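Local structure of peptide chain release factor subunit 1 (Aeropyrum pernix, 3AGK) at residues Val94-Glu99 / Phe109-Pro114; Ala161-Leu166 / Gln277-Ala282; Leu229-Phe234 / Pro250-Val255. The protein probably directs the termination of protein synthesis in response to the three stop codons, as an archaeal member of the eukaryotic release factor 1 family. One frame throughout, in Å; residues are numbered along the deposited sequence.

Contact 1. Residues Val94-Glu99 / Phe109-Pro114; sequences VLFCGE and FMFSPP
F96 and F109, paired across two antiparallel strands, both leave from the same face with CG beside N and anti to the carbonyl carbon (chi1 -57° and -53°), though their ring planes are steeply inclined to each other. CB of F96 rests 4.1 Å from CD1 of F109, while the carbonyl O of F96 lies near the plane of the F109 ring, at its edge, 3.4 Å from CD1. On that same face F111 takes the tighter setting with CG between its N and its carbonyl carbon (chi1 60°), which swings the ring across the strand gap. CE2 of F111 then reaches the edge of the F96 ring, 4.2 Å from CE1, and one face of F111 lies against CG2 of V94, modelled doubtfully close. Flat, broad rings and a branched valine suit a face that must be filled from both strands. Beyond them W27 meets the F109 ring nearly at right angles, and F128 meets F96.

The other face holds L95 and M110, side by side and pointing the same way, with CG of L95 3.8 Å from CG of M110. Flexible methionine suits the edge strand: its chain runs past L95 and bends only at the thioether.

Four backbone bonds set the register. V94 and F111 bond N to O in both directions, as do F96 and F109, where N of F109 reaches O of F96 at 2.7 Å. Between these pairs, L95 and M110 form the non-hydrogen-bonded pair, and CA of L95 makes a C-H...O contact of 3.1 Å with O of F109. Strands 93-98 and 107-111 form a beta hairpin, tied covalently across its strands by the C97-C108 disulfide, at the margin of the antiparallel sheet of eRF1 domain 1.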
loop_
_atom_site.group_PDB
_atom_site.type_symbol
_atom_site.label_atom_id
_atom_site.label_comp_id
_atom_site.label_asym_id
_atom_site.label_seq_id
_atom_site.Cartn_x
_atom_site.Cartn_y
_atom_site.Cartn_z
ATOM N N VAL A 94 16.450 1.099 14.645
ATOM C CA VAL A 94 16.435 0.131 13.551
ATOM C C VAL A 94 17.663 0.306 12.650
ATOM O O VAL A 94 18.076 1.433 12.346
ATOM C CB VAL A 94 15.119 0.143 12.723
ATOM C CG1 VAL A 94 13.960 0.743 13.513
ATOM C CG2 VAL A 94 15.314 0.869 11.425
ATOM N N LEU A 95 18.254 -0.815 12.249
ATOM C CA LEU A 95 19.414 -0.814 11.365
ATOM C C LEU A 95 19.183 -1.652 10.118
ATOM O O LEU A 95 18.640 -2.743 10.207
ATOM C CB LEU A 95 20.654 -1.357 12.088
ATOM C CG LEU A 95 21.369 -0.430 13.078
ATOM C CD1 LEU A 95 20.657 -0.443 14.429
ATOM C CD2 LEU A 95 22.839 -0.802 13.239
ATOM N N PHE A 96 19.606 -1.143 8.963
ATOM C CA PHE A 96 19.714 -1.957 7.748
ATOM C C PHE A 96 21.141 -1.818 7.195
ATOM O O PHE A 96 21.642 -0.709 7.048
ATOM C CB PHE A 96 18.695 -1.508 6.704
ATOM C CG PHE A 96 17.262 -1.536 7.186
ATOM C CD1 PHE A 96 16.650 -0.387 7.667
ATOM C CD2 PHE A 96 16.520 -2.711 7.143
ATOM C CE1 PHE A 96 15.326 -0.415 8.106
ATOM C CE2 PHE A 96 15.201 -2.741 7.574
ATOM C CZ PHE A 96 14.607 -1.586 8.058
ATOM N N CYS A 97 21.813 -2.932 6.925
ATOM C CA CYS A 97 23.183 -2.879 6.415
ATOM C C CYS A 97 23.389 -3.929 5.334
ATOM O O CYS A 97 22.763 -4.985 5.362
ATOM C CB CYS A 97 24.228 -3.090 7.536
ATOM S SG CYS A 97 24.056 -2.025 8.991
ATOM N N GLY A 98 24.278 -3.634 4.391
ATOM C CA GLY A 98 24.644 -4.591 3.359
ATOM C C GLY A 98 25.174 -3.933 2.100
ATOM O O GLY A 98 25.377 -2.716 2.061
ATOM N N GLU A 99 25.405 -4.740 1.071
ATOM C CA GLU A 99 25.796 -4.223 -0.234
ATOM C C GLU A 99 24.734 -4.566 -1.275
ATOM O O GLU A 99 24.243 -3.692 -1.992
ATOM C CB GLU A 99 27.150 -4.793 -0.657
ATOM C CG GLU A 99 27.715 -4.166 -1.926
ATOM C CD GLU A 99 28.606 -5.120 -2.703
ATOM O OE1 GLU A 99 28.438 -5.216 -3.939
ATOM O OE2 GLU A 99 29.464 -5.781 -2.079
ATOM N N PHE A 109 22.200 1.916 7.449
ATOM C CA PHE A 109 21.185 2.878 7.876
ATOM C C PHE A 109 20.891 2.673 9.355
ATOM O O PHE A 109 20.743 1.540 9.803
ATOM C CB PHE A 109 19.902 2.746 7.045
ATOM C CG PHE A 109 20.130 2.818 5.557
ATOM C CD1 PHE A 109 20.547 1.698 4.849
ATOM C CD2 PHE A 109 19.930 4.004 4.867
ATOM C CE1 PHE A 109 20.764 1.759 3.480
ATOM C CE2 PHE A 109 20.144 4.076 3.495
ATOM C CZ PHE A 109 20.561 2.950 2.802
ATOM N N MET A 110 20.849 3.758 10.125
ATOM C CA MET A 110 20.486 3.638 11.530
ATOM C C MET A 110 19.616 4.797 11.959
ATOM O O MET A 110 19.941 5.932 11.689
ATOM C CB MET A 110 21.714 3.555 12.437
ATOM C CG MET A 110 21.304 3.241 13.879
ATOM S SD MET A 110 22.633 3.115 15.083
ATOM C CE MET A 110 23.510 4.651 14.832
ATOM N N PHE A 111 18.504 4.518 12.626
ATOM C CA PHE A 111 17.657 5.601 13.120
ATOM C C PHE A 111 16.703 5.175 14.224
ATOM O O PHE A 111 16.583 3.976 14.558
ATOM C CB PHE A 111 16.859 6.224 11.976
ATOM C CG PHE A 111 15.963 5.255 11.274
ATOM C CD1 PHE A 111 14.620 5.166 11.611
ATOM C CD2 PHE A 111 16.463 4.424 10.284
ATOM C CE1 PHE A 111 13.786 4.271 10.975
ATOM C CE2 PHE A 111 15.633 3.517 9.636
ATOM C CZ PHE A 111 14.289 3.442 9.981
ATOM N N SER A 112 16.029 6.169 14.801
ATOM C CA SER A 112 14.921 5.883 15.690
ATOM C C SER A 112 13.628 6.254 14.960
ATOM O O SER A 112 13.554 7.286 14.315
ATOM C CB SER A 112 15.074 6.618 17.025
ATOM O OG SER A 112 14.048 6.244 17.935
ATOM N N PRO A 113 12.617 5.382 15.023
ATOM C CA PRO A 113 11.376 5.610 14.272
ATOM C C PRO A 113 10.414 6.560 14.999
ATOM O O PRO A 113 10.527 6.711 16.217
ATOM C CB PRO A 113 10.777 4.205 14.181
ATOM C CG PRO A 113 11.258 3.521 15.423
ATOM C CD PRO A 113 12.630 4.074 15.703
ATOM N N PRO A 114 9.465 7.171 14.268
ATOM C CA PRO A 114 8.536 8.123 14.896
ATOM C C PRO A 114 7.690 7.405 15.936
ATOM O O PRO A 114 7.211 8.001 16.903
ATOM C CB PRO A 114 7.645 8.584 13.732
ATOM C CG PRO A 114 8.255 8.040 12.485
ATOM C CD PRO A 114 9.106 6.877 12.870
#

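Contact 2. Residues Ala161-Leu166 / Gln277-Ala282; sequences ARLEVL and QMYRDA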
loop_
_atom_site.group_PDB
_atom_site.type_symbol
_atom_site.label_atom_id
_atom_site.label_comp_id
_atom_site.label_asym_id
_atom_site.label_seq_id
_atom_site.Cartn_x
_atom_site.Cartn_y
_atom_site.Cartn_z
ATOM N N ALA A 161 -5.768 6.155 -3.541
ATOM C CA ALA A 161 -6.167 5.891 -4.920
ATOM C C ALA A 161 -5.714 4.517 -5.476
ATOM O O ALA A 161 -5.951 4.209 -6.640
ATOM C CB ALA A 161 -5.693 7.046 -5.844
ATOM N N ARG A 162 -5.076 3.694 -4.652
ATOM C CA ARG A 162 -4.608 2.371 -5.099
ATOM C C ARG A 162 -5.617 1.260 -4.830
ATOM O O ARG A 162 -5.902 0.942 -3.676
ATOM C CB ARG A 162 -3.290 2.002 -4.416
ATOM C CG ARG A 162 -2.260 3.114 -4.477
ATOM C CD ARG A 162 -0.926 2.662 -3.926
ATOM N NE ARG A 162 0.114 3.676 -4.103
ATOM C CZ ARG A 162 0.580 4.072 -5.283
ATOM N NH1 ARG A 162 0.090 3.555 -6.404
ATOM N NH2 ARG A 162 1.532 4.993 -5.344
ATOM N N LEU A 163 -6.140 0.671 -5.904
ATOM C CA LEU A 163 -7.088 -0.435 -5.815
ATOM C C LEU A 163 -6.485 -1.697 -6.416
ATOM O O LEU A 163 -6.004 -1.681 -7.551
ATOM C CB LEU A 163 -8.354 -0.098 -6.576
ATOM C CG LEU A 163 -9.472 -1.125 -6.589
ATOM C CD1 LEU A 163 -10.049 -1.342 -5.178
ATOM C CD2 LEU A 163 -10.534 -0.598 -7.529
ATOM N N GLU A 164 -6.528 -2.789 -5.660
ATOM C CA GLU A 164 -5.920 -4.038 -6.087
ATOM C C GLU A 164 -6.773 -5.259 -5.742
ATOM O O GLU A 164 -7.543 -5.266 -4.756
ATOM C CB GLU A 164 -4.526 -4.190 -5.471
ATOM C CG GLU A 164 -4.530 -4.262 -3.947
ATOM C CD GLU A 164 -3.135 -4.465 -3.360
ATOM O OE1 GLU A 164 -2.234 -4.927 -4.092
ATOM O OE2 GLU A 164 -2.937 -4.170 -2.163
ATOM N N VAL A 165 -6.635 -6.282 -6.579
ATOM C CA VAL A 165 -7.255 -7.574 -6.349
ATOM C C VAL A 165 -6.332 -8.361 -5.429
ATOM O O VAL A 165 -5.150 -8.483 -5.719
ATOM C CB VAL A 165 -7.423 -8.338 -7.671
ATOM C CG1 VAL A 165 -7.745 -9.810 -7.400
ATOM C CG2 VAL A 165 -8.507 -7.706 -8.518
ATOM N N LEU A 166 -6.855 -8.860 -4.310
ATOM C CA LEU A 166 -6.063 -9.680 -3.388
ATOM C C LEU A 166 -6.223 -11.155 -3.716
ATOM O O LEU A 166 -5.269 -11.914 -3.639
ATOM C CB LEU A 166 -6.454 -9.439 -1.925
ATOM C CG LEU A 166 -6.124 -8.053 -1.378
ATOM C CD1 LEU A 166 -6.431 -7.952 0.107
ATOM C CD2 LEU A 166 -4.656 -7.696 -1.661
ATOM N N GLN A 277 -13.252 8.415 -1.184
ATOM C CA GLN A 277 -13.400 9.654 -1.961
ATOM C C GLN A 277 -12.165 9.976 -2.809
ATOM O O GLN A 277 -12.268 10.450 -3.951
ATOM C CB GLN A 277 -13.757 10.842 -1.057
ATOM C CG GLN A 277 -14.311 12.036 -1.828
ATOM C CD GLN A 277 -15.518 11.649 -2.673
ATOM O OE1 GLN A 277 -16.478 11.057 -2.174
ATOM N NE2 GLN A 277 -15.463 11.961 -3.958
ATOM N N MET A 278 -10.989 9.712 -2.255
ATOM C CA MET A 278 -9.775 10.012 -2.978
ATOM C C MET A 278 -9.711 9.233 -4.300
ATOM O O MET A 278 -9.303 9.771 -5.331
ATOM C CB MET A 278 -8.566 9.727 -2.105
ATOM C CG MET A 278 -7.264 10.150 -2.718
ATOM S SD MET A 278 -5.890 9.954 -1.563
ATOM C CE MET A 278 -4.562 9.629 -2.712
ATOM N N TYR A 279 -10.147 7.977 -4.263
ATOM C CA TYR A 279 -10.199 7.131 -5.450
ATOM C C TYR A 279 -11.273 7.618 -6.427
ATOM O O TYR A 279 -11.024 7.719 -7.629
ATOM C CB TYR A 279 -10.453 5.656 -5.057
ATOM C CG TYR A 279 -10.454 4.732 -6.253
ATOM C CD1 TYR A 279 -11.629 4.445 -6.924
ATOM C CD2 TYR A 279 -9.273 4.212 -6.748
ATOM C CE1 TYR A 279 -11.641 3.624 -8.029
ATOM C CE2 TYR A 279 -9.270 3.394 -7.865
ATOM C CZ TYR A 279 -10.465 3.104 -8.505
ATOM O OH TYR A 279 -10.488 2.294 -9.627
ATOM N N ARG A 280 -12.467 7.907 -5.919
ATOM C CA ARG A 280 -13.515 8.444 -6.775
ATOM C C ARG A 280 -13.053 9.763 -7.430
ATOM O O ARG A 280 -13.337 10.020 -8.599
ATOM C CB ARG A 280 -14.812 8.675 -5.998
ATOM C CG ARG A 280 -15.659 7.424 -5.702
ATOM C CD ARG A 280 -17.092 7.847 -5.316
ATOM N NE ARG A 280 -17.494 7.342 -4.012
ATOM C CZ ARG A 280 -17.001 7.775 -2.859
ATOM N NH1 ARG A 280 -16.070 8.711 -2.858
ATOM N NH2 ARG A 280 -17.421 7.264 -1.711
ATOM N N ASP A 281 -12.330 10.590 -6.683
ATOM C CA ASP A 281 -11.838 11.851 -7.245
ATOM C C ASP A 281 -10.920 11.608 -8.432
ATOM O O ASP A 281 -11.049 12.257 -9.471
ATOM C CB ASP A 281 -11.127 12.679 -6.180
ATOM C CG ASP A 281 -12.090 13.259 -5.153
ATOM O OD1 ASP A 281 -13.324 13.304 -5.415
ATOM O OD2 ASP A 281 -11.606 13.666 -4.076
ATOM N N ALA A 282 -10.012 10.643 -8.287
ATOM C CA ALA A 282 -9.071 10.339 -9.353
ATOM C C ALA A 282 -9.821 9.819 -10.579
ATOM O O ALA A 282 -9.576 10.264 -11.694
ATOM C CB ALA A 282 -8.023 9.332 -8.882
#
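The Y279 side chain crosses that of L163 at about a right angle. CD2 of L163 is set obliquely to the ring, 3.8 Å from CZ and 3.6 Å from the OH atom, while CB of L163 lies 3.8 Å from CE2. Y279 can extend this far from its helix because its ring leaves with CG anti to N (chi1 -177°). The ring also turns an edge to the loop residue before the strand: O of A161 approaches near the ring plane, 3.3 Å from CD2, a position in which the slightly positive ring edge suits a carbonyl oxygen.

Here the start of helix 277-294 packs against the start of strand 162-170, joining two parts of the release factor. Strand 162-170 is an outermost strand of the mixed sheet of the second eRF1 domain, and helix 277-294 falls largely in the sequence range of the third. A salt bridge from R162 to E323 and the touch of A161 on P346 belong to the same junction. Y279 additionally packs on V267 of helix 259-269 and on L158 of strand 152-159. With an alanine here the ring would be gone, which would probably open a gap between L163, V267 and L158 and leave O of A161 without its aromatic edge.

The small side chain of A161 lets the backbones come close, 4.3 Å between CA of A161 and CA of Y279. CB of A161 faces CB of A282 from the next helical turn. M278 leaves the helix in a different direction from Y279, its chain extended, and brings CE to within 3.8 Å of N of A161, a slim, pliable arm suited to the border of the contact.

Contact 3. Residues Leu229-Phe234 / Pro250-Val255; sequences LAKQEF and PELVDV
The start of helix 230-236 stands beside the short, weakly bonded edge strand at about 253-254, with K231 and L252 nearest across the gap, 7.3 Å between their CA atoms. Strands 219-226 and 253-254 run parallel and adjacent, and the helix lies in the connection between them, so this is a beta-alpha-beta crossover at one border of the mixed sheet of eRF1 domain 2. V253 bonds through its backbone to V224 and G226, joining it to strand 219-226.

L252 points its branch at the helix: CD1 lies 3.4 Å from CG of Q232 and close to the CA of that residue. A leucine suits this spot because its methyl can press on the helix surface while its CB lies along the aliphatic part of K231, 3.9 Å from CD. The two side chains slide past each other in opposite directions. K231 can do this because its CG sits between N and the carbonyl carbon (chi1 58°), from where an extended chain passes the strand, CD being 3.7 Å from O of V253.

Lysine is apt here, greasy along its length and charged at its end. The amine is gripped by the carbonyl oxygens of G226 and G228, which hold it at the end of strand 219-226. A last bend at chi4 (-83°) then lets NZ form a salt bridge with D254, meeting OD1 at 2.8 Å from above the carboxylate plane.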
loop_
_atom_site.group_PDB
_atom_site.type_symbol
_atom_site.label_atom_id
_atom_site.label_comp_id
_atom_site.label_asym_id
_atom_site.label_seq_id
_atom_site.Cartn_x
_atom_site.Cartn_y
_atom_site.Cartn_z
ATOM N N LEU A 229 -28.849 -11.449 -5.086
ATOM C CA LEU A 229 -29.098 -11.614 -3.657
ATOM C C LEU A 229 -27.946 -12.241 -2.868
ATOM O O LEU A 229 -27.946 -12.215 -1.639
ATOM C CB LEU A 229 -30.362 -12.440 -3.468
ATOM C CG LEU A 229 -31.285 -12.051 -2.322
ATOM C CD1 LEU A 229 -31.644 -10.571 -2.355
ATOM C CD2 LEU A 229 -32.528 -12.909 -2.399
ATOM N N ALA A 230 -26.964 -12.796 -3.560
ATOM C CA ALA A 230 -25.945 -13.587 -2.861
ATOM C C ALA A 230 -25.232 -12.828 -1.728
ATOM O O ALA A 230 -24.947 -13.406 -0.662
ATOM C CB ALA A 230 -24.946 -14.171 -3.840
ATOM N N LYS A 231 -24.957 -11.542 -1.951
ATOM C CA LYS A 231 -24.230 -10.724 -0.979
ATOM C C LYS A 231 -25.029 -10.523 0.316
ATOM O O LYS A 231 -24.451 -10.432 1.403
ATOM C CB LYS A 231 -23.856 -9.360 -1.597
ATOM C CG LYS A 231 -25.084 -8.566 -2.088
ATOM C CD LYS A 231 -24.706 -7.226 -2.713
ATOM C CE LYS A 231 -25.941 -6.514 -3.279
ATOM N NZ LYS A 231 -26.276 -7.000 -4.643
ATOM N N GLN A 232 -26.353 -10.441 0.197
ATOM C CA GLN A 232 -27.220 -10.363 1.372
ATOM C C GLN A 232 -27.125 -11.669 2.178
ATOM O O GLN A 232 -26.977 -11.651 3.407
ATOM C CB GLN A 232 -28.685 -10.106 0.974
ATOM C CG GLN A 232 -28.935 -8.766 0.267
ATOM C CD GLN A 232 -30.397 -8.332 0.320
ATOM O OE1 GLN A 232 -31.195 -8.917 1.056
ATOM N NE2 GLN A 232 -30.752 -7.300 -0.460
ATOM N N GLU A 233 -27.197 -12.800 1.474
ATOM C CA GLU A 233 -27.055 -14.102 2.115
ATOM C C GLU A 233 -25.683 -14.200 2.777
ATOM O O GLU A 233 -25.563 -14.612 3.932
ATOM C CB GLU A 233 -27.281 -15.238 1.097
ATOM C CG GLU A 233 -28.705 -15.229 0.493
ATOM C CD GLU A 233 -28.967 -16.316 -0.573
ATOM O OE1 GLU A 233 -28.014 -16.842 -1.191
ATOM O OE2 GLU A 233 -30.157 -16.624 -0.801
ATOM N N PHE A 234 -24.652 -13.782 2.060
ATOM C CA PHE A 234 -23.285 -13.876 2.570
ATOM C C PHE A 234 -23.121 -13.098 3.869
ATOM O O PHE A 234 -22.469 -13.558 4.810
ATOM C CB PHE A 234 -22.300 -13.333 1.531
ATOM C CG PHE A 234 -20.875 -13.360 1.984
ATOM C CD1 PHE A 234 -20.162 -14.562 2.014
ATOM C CD2 PHE A 234 -20.240 -12.187 2.372
ATOM C CE1 PHE A 234 -18.835 -14.601 2.429
ATOM C CE2 PHE A 234 -18.922 -12.208 2.782
ATOM C CZ PHE A 234 -18.213 -13.423 2.813
ATOM N N PRO A 250 -22.612 0.148 5.787
ATOM C CA PRO A 250 -24.016 -0.151 6.087
ATOM C C PRO A 250 -24.761 -0.732 4.889
ATOM O O PRO A 250 -25.573 -1.633 5.051
ATOM C CB PRO A 250 -24.590 1.221 6.456
ATOM C CG PRO A 250 -23.705 2.207 5.720
ATOM C CD PRO A 250 -22.334 1.597 5.755
ATOM N N GLU A 251 -24.463 -0.233 3.695
ATOM C CA GLU A 251 -25.249 -0.541 2.506
ATOM C C GLU A 251 -24.503 -1.514 1.598
ATOM O O GLU A 251 -23.317 -1.337 1.321
ATOM C CB GLU A 251 -25.544 0.756 1.740
ATOM C CG GLU A 251 -26.800 0.735 0.888
ATOM C CD GLU A 251 -27.995 1.380 1.575
ATOM O OE1 GLU A 251 -28.108 1.268 2.816
ATOM O OE2 GLU A 251 -28.827 1.992 0.868
ATOM N N LEU A 252 -25.210 -2.538 1.136
ATOM C CA LEU A 252 -24.652 -3.492 0.196
ATOM C C LEU A 252 -24.685 -2.862 -1.179
ATOM O O LEU A 252 -25.639 -2.163 -1.509
ATOM C CB LEU A 252 -25.486 -4.774 0.190
ATOM C CG LEU A 252 -25.561 -5.530 1.516
ATOM C CD1 LEU A 252 -26.307 -6.830 1.340
ATOM C CD2 LEU A 252 -24.172 -5.797 2.065
ATOM N N VAL A 253 -23.670 -3.133 -1.995
ATOM C CA VAL A 253 -23.553 -2.459 -3.290
ATOM C C VAL A 253 -23.796 -3.388 -4.467
ATOM O O VAL A 253 -23.142 -4.418 -4.581
ATOM C CB VAL A 253 -22.152 -1.827 -3.456
ATOM C CG1 VAL A 253 -21.994 -1.230 -4.843
ATOM C CG2 VAL A 253 -21.897 -0.792 -2.356
ATOM N N ASP A 254 -24.735 -3.012 -5.337
ATOM C CA ASP A 254 -25.044 -3.781 -6.540
ATOM C C ASP A 254 -24.017 -3.531 -7.616
ATOM O O ASP A 254 -23.803 -2.405 -8.051
ATOM C CB ASP A 254 -26.441 -3.447 -7.060
ATOM C CG ASP A 254 -27.514 -3.781 -6.054
ATOM O OD1 ASP A 254 -27.802 -4.994 -5.891
ATOM O OD2 ASP A 254 -28.040 -2.843 -5.410
ATOM N N VAL A 255 -23.380 -4.602 -8.044
ATOM C CA VAL A 255 -22.297 -4.520 -8.995
ATOM C C VAL A 255 -22.434 -5.732 -9.901
ATOM O O VAL A 255 -22.836 -6.801 -9.456
ATOM C CB VAL A 255 -20.974 -4.537 -8.218
ATOM C CG1 VAL A 255 -19.928 -5.323 -8.914
ATOM C CG2 VAL A 255 -20.525 -3.117 -7.912
#

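In the fold
Contact 1 comes first along the chain and closes before the others open; it belongs to the antiparallel sheet of eRF1 domain 1. Contact 3 is nested inside the long loop that contact 2 closes, and both reach the five-stranded mixed sheet of domain 2, but at its two outermost strands, 162-170 and 253-254. Their centres are 20 Å apart and their nearest atoms about 9 Å. Contact 1 lies 31 Å from contact 2 and 46 Å from contact 3, centre to centre, with contacts 1 and 3 on opposite sides of the chain's centre. Contacts 1 and 3 each lie within one domain, whereas contact 2 joins the second domain to the third.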